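Local coordinates for protein CRISPR-associated endoribonuclease Cas6 1 (Methanocaldococcus jannaschii DSM 2661, PDB 5YI6) that probably cleaves long CRISPR transcripts as a metal-independent endoribonuclease of the RAMP superfamily, supplying the crRNAs used in defence against viruses and other mobile genetic elements, at residues Arg63-Val66 / Gly71-Thr74; Tyr82-Asn87 / Phe234-Asn239; Lys123-Leu128 / Asp216-Gly221; Lys169-Ala172 / Glu176-Asp179; Pro191-Met194 / Ile200-Arg203. All coordinates share one frame; numbering follows the deposited sequence.

Contact 1: Arg63-Val66 / Gly71-Thr74. With PO4 (phosphate ion), chain G.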
# COMPACT_ATOMS: atom_id res chain seq x y z
N ARG A 63 1.20 -2.36 17.28
CA ARG A 63 0.10 -2.09 18.20
C ARG A 63 0.59 -1.76 19.61
O ARG A 63 0.11 -0.82 20.22
CB ARG A 63 -0.85 -3.27 18.26
CG ARG A 63 -1.55 -3.51 16.93
CD ARG A 63 -2.40 -4.75 17.07
NE ARG A 63 -2.93 -5.11 15.76
CZ ARG A 63 -3.65 -6.19 15.52
NH1 ARG A 63 -3.96 -7.02 16.52
NH2 ARG A 63 -4.09 -6.42 14.28
N LYS A 64 1.54 -2.54 20.12
CA LYS A 64 2.11 -2.29 21.45
C LYS A 64 3.41 -1.51 21.27
O LYS A 64 4.49 -2.07 21.13
CB LYS A 64 2.30 -3.61 22.18
CG LYS A 64 0.97 -4.21 22.57
CD LYS A 64 1.15 -5.50 23.32
CE LYS A 64 2.13 -5.35 24.45
NZ LYS A 64 2.18 -6.58 25.28
N ARG A 65 3.29 -0.19 21.27
CA ARG A 65 4.33 0.64 20.67
C ARG A 65 4.93 1.61 21.68
O ARG A 65 4.28 2.01 22.65
CB ARG A 65 3.77 1.40 19.48
CG ARG A 65 2.66 2.33 19.86
CD ARG A 65 1.58 2.36 18.79
NE ARG A 65 2.14 2.58 17.47
CZ ARG A 65 2.54 3.77 17.02
NH1 ARG A 65 2.46 4.84 17.81
NH2 ARG A 65 3.04 3.88 15.78
N VAL A 66 6.19 1.96 21.45
CA VAL A 66 6.86 3.05 22.14
C VAL A 66 7.52 3.94 21.10
O VAL A 66 8.29 3.46 20.27
CB VAL A 66 7.91 2.56 23.16
CG1 VAL A 66 8.62 3.78 23.79
CG2 VAL A 66 7.26 1.74 24.22
N GLY A 71 12.56 5.41 15.48
CA GLY A 71 11.41 4.69 14.94
C GLY A 71 10.43 4.34 16.04
O GLY A 71 10.46 4.92 17.14
N ILE A 72 9.59 3.36 15.73
CA ILE A 72 8.56 2.87 16.63
C ILE A 72 9.01 1.53 17.18
O ILE A 72 9.25 0.58 16.41
CB ILE A 72 7.19 2.75 15.94
CG1 ILE A 72 6.78 4.10 15.33
CG2 ILE A 72 6.14 2.22 16.93
CD1 ILE A 72 6.63 5.24 16.32
N GLU A 73 9.11 1.44 18.49
CA GLU A 73 9.48 0.20 19.14
C GLU A 73 8.26 -0.70 19.29
O GLU A 73 7.20 -0.24 19.70
CB GLU A 73 10.07 0.49 20.54
CG GLU A 73 10.39 -0.82 21.26
CD GLU A 73 10.87 -0.57 22.68
OE1 GLU A 73 11.10 0.59 23.00
OE2 GLU A 73 10.99 -1.54 23.43
N THR A 74 8.42 -1.99 18.96
CA THR A 74 7.40 -2.98 19.25
C THR A 74 7.83 -3.73 20.51
O THR A 74 8.89 -4.38 20.55
CB THR A 74 7.13 -3.94 18.08
OG1 THR A 74 6.34 -5.03 18.57
CG2 THR A 74 8.41 -4.51 17.48
P PO4 G . -5.43 -10.15 15.13
O1 PO4 G . -5.27 -9.11 14.05
O2 PO4 G . -4.30 -11.11 15.20
O3 PO4 G . -6.72 -10.87 14.93
O4 PO4 G . -5.43 -9.41 16.46

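Contact 2: Tyr82-Asn87 / Phe234-Asn239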
# COMPACT_ATOMS: atom_id res chain seq x y z
N TYR A 82 -0.37 -5.23 6.03
CA TYR A 82 -1.60 -5.45 5.27
C TYR A 82 -1.25 -5.45 3.79
O TYR A 82 -0.48 -4.60 3.35
CB TYR A 82 -2.64 -4.35 5.54
CG TYR A 82 -2.99 -4.36 7.00
CD1 TYR A 82 -4.06 -5.12 7.45
CD2 TYR A 82 -2.17 -3.73 7.95
CE1 TYR A 82 -4.37 -5.20 8.82
CE2 TYR A 82 -2.46 -3.81 9.32
CZ TYR A 82 -3.56 -4.55 9.74
OH TYR A 82 -3.85 -4.65 11.10
N ILE A 83 -1.82 -6.41 3.03
CA ILE A 83 -1.55 -6.55 1.60
C ILE A 83 -2.89 -6.83 0.93
O ILE A 83 -3.68 -7.62 1.45
CB ILE A 83 -0.58 -7.71 1.27
CG1 ILE A 83 0.65 -7.72 2.20
CG2 ILE A 83 -0.16 -7.63 -0.22
CD1 ILE A 83 1.68 -8.90 1.94
N SER A 84 -3.14 -6.19 -0.20
CA SER A 84 -4.45 -6.39 -0.83
C SER A 84 -4.35 -6.25 -2.34
O SER A 84 -3.47 -5.56 -2.87
CB SER A 84 -5.51 -5.41 -0.31
OG SER A 84 -5.16 -4.07 -0.63
N SER A 85 -5.31 -6.87 -3.03
CA SER A 85 -5.37 -6.75 -4.48
C SER A 85 -6.80 -7.01 -4.94
O SER A 85 -7.50 -7.83 -4.33
CB SER A 85 -4.42 -7.76 -5.15
OG SER A 85 -4.52 -7.68 -6.58
N PRO A 86 -7.24 -6.38 -6.04
CA PRO A 86 -8.49 -6.85 -6.66
C PRO A 86 -8.33 -8.23 -7.29
O PRO A 86 -9.33 -8.82 -7.69
CB PRO A 86 -8.81 -5.76 -7.71
CG PRO A 86 -7.44 -5.13 -8.05
CD PRO A 86 -6.69 -5.17 -6.70
N ASN A 87 -7.10 -8.77 -7.35
CA ASN A 87 -6.84 -10.11 -7.89
C ASN A 87 -6.60 -11.08 -6.73
O ASN A 87 -5.51 -11.10 -6.13
CB ASN A 87 -5.63 -10.09 -8.83
CG ASN A 87 -5.43 -11.43 -9.52
OD1 ASN A 87 -5.59 -12.49 -8.91
ND2 ASN A 87 -5.11 -11.39 -10.80
N PHE A 234 2.29 1.96 -1.79
CA PHE A 234 1.71 3.28 -1.60
C PHE A 234 0.21 3.26 -1.77
O PHE A 234 -0.34 2.51 -2.59
CB PHE A 234 2.34 4.36 -2.57
CG PHE A 234 3.76 4.69 -2.23
CD1 PHE A 234 4.06 5.80 -1.47
CD2 PHE A 234 4.80 3.85 -2.63
CE1 PHE A 234 5.41 6.10 -1.10
CE2 PHE A 234 6.12 4.12 -2.27
CZ PHE A 234 6.42 5.27 -1.50
N GLY A 235 -0.46 4.10 -0.98
CA GLY A 235 -1.86 4.42 -1.25
C GLY A 235 -2.87 3.46 -0.64
O GLY A 235 -4.05 3.52 -1.01
N MET A 236 -2.45 2.58 0.28
CA MET A 236 -3.39 1.65 0.91
C MET A 236 -4.19 2.35 2.01
O MET A 236 -3.64 3.12 2.81
CB MET A 236 -2.64 0.44 1.52
CG MET A 236 -3.61 -0.66 1.93
SD MET A 236 -2.70 -2.14 2.39
CE MET A 236 -4.03 -3.35 2.39
N VAL A 237 -5.51 2.12 2.04
CA VAL A 237 -6.37 2.75 3.02
C VAL A 237 -7.08 1.67 3.84
O VAL A 237 -7.12 0.50 3.49
CB VAL A 237 -7.40 3.71 2.39
CG1 VAL A 237 -6.70 4.84 1.64
CG2 VAL A 237 -8.41 2.93 1.48
N VAL A 238 -7.69 2.11 4.94
CA VAL A 238 -8.48 1.21 5.77
C VAL A 238 -9.72 1.98 6.19
O VAL A 238 -9.72 3.22 6.28
CB VAL A 238 -7.68 0.71 7.01
CG1 VAL A 238 -7.41 1.84 8.00
CG2 VAL A 238 -8.43 -0.43 7.71
N ASN A 239 -10.81 1.25 6.41
CA ASN A 239 -12.02 1.91 6.86
C ASN A 239 -11.86 2.31 8.33
O ASN A 239 -11.16 1.66 9.10
CB ASN A 239 -13.24 1.03 6.66
CG ASN A 239 -13.25 -0.14 7.58
OD1 ASN A 239 -12.22 -0.80 7.78
ND2 ASN A 239 -14.42 -0.44 8.14

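Contact 3: Lys123-Leu128 / Asp216-Gly221. With PO4 (phosphate ion), chain L.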
# COMPACT_ATOMS: atom_id res chain seq x y z
N LYS A 123 -18.75 -3.82 3.79
CA LYS A 123 -19.96 -3.77 2.98
C LYS A 123 -20.39 -2.35 2.68
O LYS A 123 -21.24 -2.15 1.81
CB LYS A 123 -21.10 -4.50 3.69
CG LYS A 123 -20.95 -6.02 3.71
CD LYS A 123 -22.17 -6.69 4.35
CE LYS A 123 -22.19 -6.57 5.88
NZ LYS A 123 -21.12 -7.35 6.57
N LYS A 124 -19.83 -1.36 3.37
CA LYS A 124 -20.12 0.05 3.13
C LYS A 124 -18.89 0.88 3.48
O LYS A 124 -18.08 0.49 4.33
CB LYS A 124 -21.33 0.52 3.95
CG LYS A 124 -21.08 0.43 5.45
CD LYS A 124 -22.37 0.53 6.27
CE LYS A 124 -22.07 0.36 7.77
NZ LYS A 124 -23.25 0.54 8.66
N PHE A 125 -18.70 1.99 2.77
CA PHE A 125 -17.58 2.88 3.02
C PHE A 125 -18.10 4.24 3.44
O PHE A 125 -19.10 4.73 2.91
CB PHE A 125 -16.71 3.07 1.80
CG PHE A 125 -16.11 1.80 1.32
CD1 PHE A 125 -15.10 1.18 2.05
CD2 PHE A 125 -16.55 1.23 0.14
CE1 PHE A 125 -14.54 0.01 1.60
CE2 PHE A 125 -16.01 0.05 -0.31
CZ PHE A 125 -14.99 -0.55 0.41
N ASN A 126 -17.38 4.85 4.37
CA ASN A 126 -17.70 6.18 4.84
C ASN A 126 -16.41 6.95 5.05
O ASN A 126 -16.09 7.84 4.27
CB ASN A 126 -18.56 6.10 6.11
CG ASN A 126 -18.81 7.45 6.74
OD1 ASN A 126 -18.89 8.47 6.05
ND2 ASN A 126 -18.93 7.47 8.06
N ILE A 127 -15.64 6.64 6.09
CA ILE A 127 -14.37 7.31 6.33
C ILE A 127 -13.22 6.34 6.06
O ILE A 127 -13.22 5.20 6.54
CB ILE A 127 -14.27 7.87 7.76
CG1 ILE A 127 -15.43 8.83 7.98
CG2 ILE A 127 -12.93 8.58 7.93
CD1 ILE A 127 -15.48 9.41 9.38
N LEU A 128 -12.23 6.80 5.31
CA LEU A 128 -11.05 6.02 4.99
C LEU A 128 -9.82 6.76 5.51
O LEU A 128 -9.77 7.99 5.49
CB LEU A 128 -10.92 5.80 3.48
CG LEU A 128 -12.09 5.05 2.82
CD1 LEU A 128 -11.95 5.07 1.29
CD2 LEU A 128 -12.19 3.63 3.36
N ASP A 216 -18.75 -0.03 -6.09
CA ASP A 216 -17.79 -0.92 -6.76
C ASP A 216 -16.49 -0.18 -7.12
O ASP A 216 -15.40 -0.78 -7.08
CB ASP A 216 -18.43 -1.54 -8.01
CG ASP A 216 -19.40 -2.64 -7.66
OD1 ASP A 216 -19.44 -3.07 -6.49
OD2 ASP A 216 -20.18 -3.03 -8.55
N LEU A 217 -16.57 1.11 -7.45
CA LEU A 217 -15.36 1.86 -7.75
C LEU A 217 -14.57 2.16 -6.47
O LEU A 217 -13.33 2.08 -6.46
CB LEU A 217 -15.70 3.15 -8.49
CG LEU A 217 -14.54 4.06 -8.90
CD1 LEU A 217 -13.48 3.29 -9.71
CD2 LEU A 217 -15.06 5.25 -9.71
N ILE A 218 -15.25 2.57 -5.41
CA ILE A 218 -14.55 2.80 -4.14
C ILE A 218 -13.88 1.51 -3.66
O ILE A 218 -12.74 1.53 -3.18
CB ILE A 218 -15.53 3.36 -3.09
CG1 ILE A 218 -16.05 4.74 -3.55
CG2 ILE A 218 -14.85 3.46 -1.71
CD1 ILE A 218 -17.24 5.26 -2.71
N LYS A 219 -14.58 0.38 -3.81
CA LYS A 219 -14.06 -0.93 -3.41
C LYS A 219 -12.81 -1.28 -4.20
O LYS A 219 -11.87 -1.89 -3.66
CB LYS A 219 -15.15 -1.98 -3.64
CG LYS A 219 -14.70 -3.40 -3.51
CD LYS A 219 -15.86 -4.38 -3.71
CE LYS A 219 -15.37 -5.82 -3.54
NZ LYS A 219 -14.35 -6.22 -4.54
N PHE A 220 -12.78 -0.92 -5.49
CA PHE A 220 -11.54 -1.11 -6.25
C PHE A 220 -10.40 -0.27 -5.68
O PHE A 220 -9.28 -0.76 -5.55
CB PHE A 220 -11.77 -0.77 -7.73
CG PHE A 220 -10.55 -0.88 -8.57
CD1 PHE A 220 -10.07 -2.13 -8.96
CD2 PHE A 220 -9.88 0.29 -9.00
CE1 PHE A 220 -8.90 -2.24 -9.77
CE2 PHE A 220 -8.71 0.21 -9.81
CZ PHE A 220 -8.24 -1.06 -10.21
N GLY A 221 -10.65 1.00 -5.34
CA GLY A 221 -9.58 1.77 -4.68
C GLY A 221 -9.18 1.18 -3.33
O GLY A 221 -8.01 1.18 -2.95
P PO4 L . -20.80 4.04 -0.22
O1 PO4 L . -20.77 3.70 -1.69
O2 PO4 L . -19.72 5.07 0.07
O3 PO4 L . -22.15 4.63 0.13
O4 PO4 L . -20.57 2.78 0.60

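Contact 4: Lys169-Ala172 / Glu176-Asp179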
# COMPACT_ATOMS: atom_id res chain seq x y z
N LYS A 169 -6.97 3.10 -13.72
CA LYS A 169 -6.51 1.82 -13.18
C LYS A 169 -7.61 0.78 -13.22
O LYS A 169 -7.34 -0.39 -13.51
CB LYS A 169 -6.03 1.96 -11.70
CG LYS A 169 -4.70 2.61 -11.54
CD LYS A 169 -4.16 2.38 -10.07
CE LYS A 169 -5.25 2.67 -9.02
NZ LYS A 169 -4.62 3.27 -7.77
N TYR A 170 -8.85 1.19 -12.92
CA TYR A 170 -9.98 0.28 -13.03
C TYR A 170 -10.07 -0.31 -14.45
O TYR A 170 -10.20 -1.52 -14.62
CB TYR A 170 -11.29 1.01 -12.68
CG TYR A 170 -12.49 0.13 -12.71
CD1 TYR A 170 -13.02 -0.40 -11.54
CD2 TYR A 170 -13.12 -0.19 -13.93
CE1 TYR A 170 -14.13 -1.21 -11.56
CE2 TYR A 170 -14.22 -1.00 -13.96
CZ TYR A 170 -14.72 -1.51 -12.77
OH TYR A 170 -15.82 -2.34 -12.79
N GLU A 171 -10.00 0.56 -15.46
CA GLU A 171 -10.08 0.07 -16.83
C GLU A 171 -8.88 -0.79 -17.18
O GLU A 171 -9.01 -1.77 -17.92
CB GLU A 171 -10.22 1.23 -17.83
CG GLU A 171 -11.48 2.01 -17.59
CD GLU A 171 -11.83 2.99 -18.70
OE1 GLU A 171 -10.95 3.30 -19.55
OE2 GLU A 171 -12.98 3.46 -18.68
N ALA A 172 -7.69 -0.43 -16.67
CA ALA A 172 -6.49 -1.22 -16.98
C ALA A 172 -6.56 -2.59 -16.34
O ALA A 172 -6.10 -3.58 -16.94
CB ALA A 172 -5.22 -0.49 -16.53
N GLU A 176 -12.48 -3.24 -18.91
CA GLU A 176 -13.88 -2.87 -19.11
C GLU A 176 -13.98 -1.39 -18.83
O GLU A 176 -13.15 -0.82 -18.12
CB GLU A 176 -14.86 -3.63 -18.20
CG GLU A 176 -14.80 -5.14 -18.26
CD GLU A 176 -15.34 -5.71 -19.59
OE1 GLU A 176 -15.88 -4.93 -20.42
OE2 GLU A 176 -15.20 -6.93 -19.79
N LYS A 177 -15.02 -0.78 -19.39
CA LYS A 177 -15.22 0.65 -19.19
C LYS A 177 -15.55 0.93 -17.72
O LYS A 177 -16.25 0.14 -17.07
CB LYS A 177 -16.36 1.16 -20.06
CG LYS A 177 -16.46 2.66 -20.04
CD LYS A 177 -17.51 3.16 -21.00
CE LYS A 177 -17.50 4.67 -21.07
NZ LYS A 177 -18.54 5.14 -22.02
N CYS A 178 -14.99 2.01 -17.20
CA CYS A 178 -15.34 2.46 -15.86
C CYS A 178 -16.46 3.49 -16.04
O CYS A 178 -16.21 4.65 -16.34
CB CYS A 178 -14.14 3.06 -15.15
SG CYS A 178 -14.56 3.55 -13.42
N ASP A 179 -17.69 3.01 -15.94
CA ASP A 179 -18.89 3.84 -15.99
C ASP A 179 -19.32 4.29 -14.61
O ASP A 179 -20.52 4.41 -14.34
CB ASP A 179 -20.04 3.05 -16.64
CG ASP A 179 -19.97 3.05 -18.14
OD1 ASP A 179 -19.51 4.07 -18.72
OD2 ASP A 179 -20.39 2.04 -18.75

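Contact 5: Pro191-Met194 / Ile200-Arg203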
# COMPACT_ATOMS: atom_id res chain seq x y z
N PRO A 191 1.77 15.95 4.89
CA PRO A 191 2.73 15.47 3.90
C PRO A 191 3.80 14.61 4.55
O PRO A 191 4.20 14.84 5.69
CB PRO A 191 3.34 16.76 3.33
CG PRO A 191 3.24 17.71 4.46
CD PRO A 191 1.92 17.39 5.14
N LYS A 192 4.27 13.61 3.81
CA LYS A 192 5.30 12.69 4.30
C LYS A 192 6.38 12.55 3.24
O LYS A 192 6.07 12.30 2.07
CB LYS A 192 4.72 11.31 4.61
CG LYS A 192 3.71 11.34 5.72
CD LYS A 192 4.45 11.61 7.04
CE LYS A 192 3.49 11.71 8.22
NZ LYS A 192 4.27 11.80 9.50
N ARG A 193 7.65 12.66 3.64
CA ARG A 193 8.75 12.51 2.70
C ARG A 193 9.15 11.04 2.61
O ARG A 193 9.44 10.41 3.63
CB ARG A 193 9.92 13.39 3.12
CG ARG A 193 11.10 13.35 2.16
CD ARG A 193 12.17 14.36 2.58
NE ARG A 193 13.40 14.25 1.79
CZ ARG A 193 14.46 13.53 2.17
NH1 ARG A 193 14.44 12.87 3.32
NH2 ARG A 193 15.54 13.49 1.40
N MET A 194 9.11 10.48 1.39
CA MET A 194 9.27 9.04 1.22
C MET A 194 10.31 8.80 0.15
O MET A 194 10.20 9.36 -0.95
CB MET A 194 7.95 8.34 0.81
CG MET A 194 6.73 8.68 1.68
SD MET A 194 6.84 7.87 3.28
CE MET A 194 6.55 6.13 2.90
N ILE A 200 15.81 9.38 -5.05
CA ILE A 200 14.65 10.23 -5.25
C ILE A 200 13.74 10.15 -4.03
O ILE A 200 13.34 9.06 -3.60
CB ILE A 200 13.89 9.88 -6.54
CG1 ILE A 200 14.82 10.05 -7.75
CG2 ILE A 200 12.69 10.82 -6.68
CD1 ILE A 200 14.26 9.51 -9.06
N TYR A 201 13.40 11.31 -3.49
CA TYR A 201 12.44 11.42 -2.42
C TYR A 201 11.21 12.16 -2.94
O TYR A 201 11.33 13.13 -3.70
CB TYR A 201 13.04 12.14 -1.22
CG TYR A 201 14.17 11.35 -0.61
CD1 TYR A 201 14.00 10.64 0.59
CD2 TYR A 201 15.41 11.25 -1.26
CE1 TYR A 201 15.07 9.91 1.14
CE2 TYR A 201 16.45 10.53 -0.74
CZ TYR A 201 16.28 9.85 0.46
OH TYR A 201 17.35 9.13 0.97
N CYS A 202 10.04 11.70 -2.56
CA CYS A 202 8.81 12.34 -2.99
C CYS A 202 8.03 12.79 -1.77
O CYS A 202 8.31 12.40 -0.64
CB CYS A 202 7.99 11.39 -3.87
SG CYS A 202 7.46 9.88 -3.00
N ARG A 203 7.03 13.64 -2.01
CA ARG A 203 6.08 14.04 -0.98
C ARG A 203 4.78 13.29 -1.23
O ARG A 203 4.24 13.35 -2.34
CB ARG A 203 5.86 15.55 -1.00
CG ARG A 203 7.12 16.31 -0.71
CD ARG A 203 6.97 17.83 -0.91
NE ARG A 203 6.12 18.44 0.12
CZ ARG A 203 6.51 18.63 1.39
NH1 ARG A 203 5.69 19.20 2.26
NH2 ARG A 203 7.72 18.23 1.78

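Contact 1: Arg63-Val66 / Gly71-Thr74
Lys64-Val66 meet Ile72-Thr74 here. Arg63, just ahead, reaches the other way: its guanidinium presents its edge to a phosphate ion, probably from the crystallisation liquor, NH1 to O4 and NH2 to O1, two nearly straight bonds; Lys117 holds the same ion, and Glu8 gives the arginine a carboxylate partner. Lys64 O takes a CA-H...O contact from Thr74 CA at 3.6 Å. Arg65 pairs with Thr74 as a non-hydrogen-bonded antiparallel pair. With its CG wedged between backbone N and carbonyl carbon (chi1 62°) and further bends along the chain, Arg65 folds back obliquely across Ile72, whose CG2 lies 3.6 Å from Arg65 CB and sits under one face of the guanidinium, toward its rim; NE is hydrogen-bonded to Ile62 O. Val66 and Glu73 form the hydrogen-bonded pair, Val66 N to Glu73 O at 3.0 Å and Glu73 N to Val66 O at 2.8 Å. Their side chains run alongside each other on the sheet face opposite Arg65 and Thr74, Val66 CB 3.8 Å from Glu73 OE1, an oxygen that Arg68 engages in a salt bridge. This is a beta hairpin, strands 65-67 and 71-74, within a three-stranded antiparallel sheet completed by strand 17-20.

Contact 2: Tyr82-Asn87 / Phe234-Asn239
Van der Waals packing by one side chain, Met236, makes this contact. Its chain is fully extended, with CG anti to the backbone N (chi1 -169°) and the later torsions also near 180°, which carries the thioether straight out from its backbone to strand 78-85. The methyl CE ends between Tyr82 and Ser84, two residues that turn their CB atoms toward Met236: it lies 3.6 Å from Tyr82 CB and 3.7 Å from Ser84 CB. The side chain of Tyr82 touches through CB alone, since its ring leads away from the methionine. The backbone between them adds Ile83 N, 3.8 Å from the same CE.

Strand 78-85 is part of the five-stranded antiparallel sheet in the N-terminal half. Met236 sits just ahead of strand 237-240, an outer strand of the four-stranded sheet in the C-terminal half, so its side chain spans the two RAMP-type halves expected of a Cas6 protein, close to the centre of the chain. Arg6 and Thr56 also pack on the methionine.

Polar atoms meet the thioether without hydrogen bonding to it. SD is 3.4 Å from Tyr82 O, and CE is 3.3 Å from Ser84 OG, a buried hydroxyl that is hydrogen-bonded to Glu223 O. Past the contact, Ser85 OG accepts from Asn87 N at 2.9 Å in an ST turn, and Asn87 in turn caps the helix that follows, through OD1 to Phe90 N.

Contact 3: Lys123-Leu128 / Asp216-Gly221
Helix 215-224 packs here against the chain leading into strand 127-130, beside a bound phosphate ion that probably came from the crystallisation liquor. Phe125 and Ile218 carry the contact. The two side chains pass one another, heading opposite ways, so that Ile218 CG2 comes up obliquely to the ring, 3.4 Å from Phe125 CD2 and 3.7 Å from Phe125 CG. In Ile218 that methyl stands anti to the backbone N, while CG1 lies beside the N (chi1 -63°); the two branches part, and CD1 on the CG1 branch reaches the phosphate, 3.7 Å from its O2. Further along the ring, Phe125 CE2 meets the helix backbone at Lys219 CA, 3.8 Å away, with Lys219 CB just beyond. The rest of the lysine leads off, and its NZ is hydrogen-bonded to Ser4 OG.

In the fold, this is a helix laid on the four-stranded antiparallel sheet of the C-terminal half. Strand 127-130 is an inner strand of that sheet, between 201-213 and 237-240, and Phe125 also packs on Val211, with Tyr215 and Tyr222 of the helix meeting its ring.

Leu128 adds a looser touch, its CD1 4.5 Å from Ile218 CG2. The backbone gives the phosphate one hydrogen bond: Phe125 N donates to its O4 at 3.0 Å, almost perfectly straight at 176°. That oxygen also approaches the phenyl ring obliquely.

Contact 4: Lys169-Ala172 / Glu176-Asp179
Tyr170 and Glu171, neighbours on the last turns of helix 158-174, reach out to receive Cys178 between them. In the tyrosine, CG stands opposite the amide nitrogen (chi1 -178°), which swings the ring toward the returning chain. Cys178 meets it obliquely: CB is 3.6 Å from Tyr170 CD2, and SG stands 4.4 Å from the centroid of the Tyr170 ring, 28° off the normal, a sulfur-aromatic contact. Glu176 O, by contrast, lies at the edge of that ring, near its plane, 4.2 Å from Tyr170 CD2.

The arrangement is a helix followed by a loop that doubles back over the helix's last turns before strand 182-195 begins. From helix 215-224, Phe220 packs edge-to-face with Tyr170 and Leu217 touches Cys178.

Glu171 runs its extended side chain alongside the loop. Its OE2 accepts from Cys178 N at 2.9 Å, the N-H pointing straight at it (177°) from the anti side and slightly out of the carboxylate plane. On the way, Glu171 CG passes 3.3 Å from Glu176 O, and Glu171 CA makes a CA-H...O contact of 3.4 Å to that same oxygen. The Lys177 ammonium group forms a long salt bridge with Asp179.

Contact 5: Pro191-Met194 / Ile200-Arg203
Met194 and Cys202 form the hydrogen-bonded pair of an antiparallel beta hairpin, strands 182-195 and 201-213 of the four-stranded sheet of the C-terminal half; segments 191-194 and 201-203 run 167° apart in direction. The backbone is tight: Met194 N gives to Cys202 O at 2.9 Å and Cys202 N to Met194 O at 2.8 Å, and CA-H...O contacts from Arg193 and Tyr201 flank the pair. The side chains of that pair sit more loosely: Met194 CB comes only to 4.1 Å from Cys202 SG, for the methionine bends away toward Pro133 and Phe234, while the buried cysteine packs on Tyr135 and Ile196.

The other face, with Arg193 and Arg203, is the solvent side. Loose there too is Pro191 beside Arg203, the two pointing the same way with Pro191 CB 3.6 Å from Arg203 NH1. Set diagonally across the strands, Arg193 and Tyr201 are the tight exception. The arginine leaves its backbone trans to the amide N (chi1 -177°) and stays extended as far as NE, bringing the guanidinium over one face of the tyrosine. Planes 4° and centres 3.8 Å apart, the two make a stacked cation-pi pair, Arg193 NH2 3.2 Å from Tyr201 CG.

From the N terminus, contact 1 closes first, a short hairpin completed before contact 2 opens on the next strand; the two touch where Arg63 NH2 packs against Tyr82 OH. Contact 2 then closes a loop of 146 residues, tying the N-terminal sheet to the end of the C-terminal one, and the other three lie inside it. Contact 3 is nested there, joining strand 127-130 to helix 215-224, and within its own loop sit contacts 4 and 5, one after the other: a local helix-to-loop return and a hairpin. None cross. Phe220 and Leu217 link contact 3 to contact 4, Leu128 packs on the strand of contact 2, and Phe234 meets Met194 of contact 5.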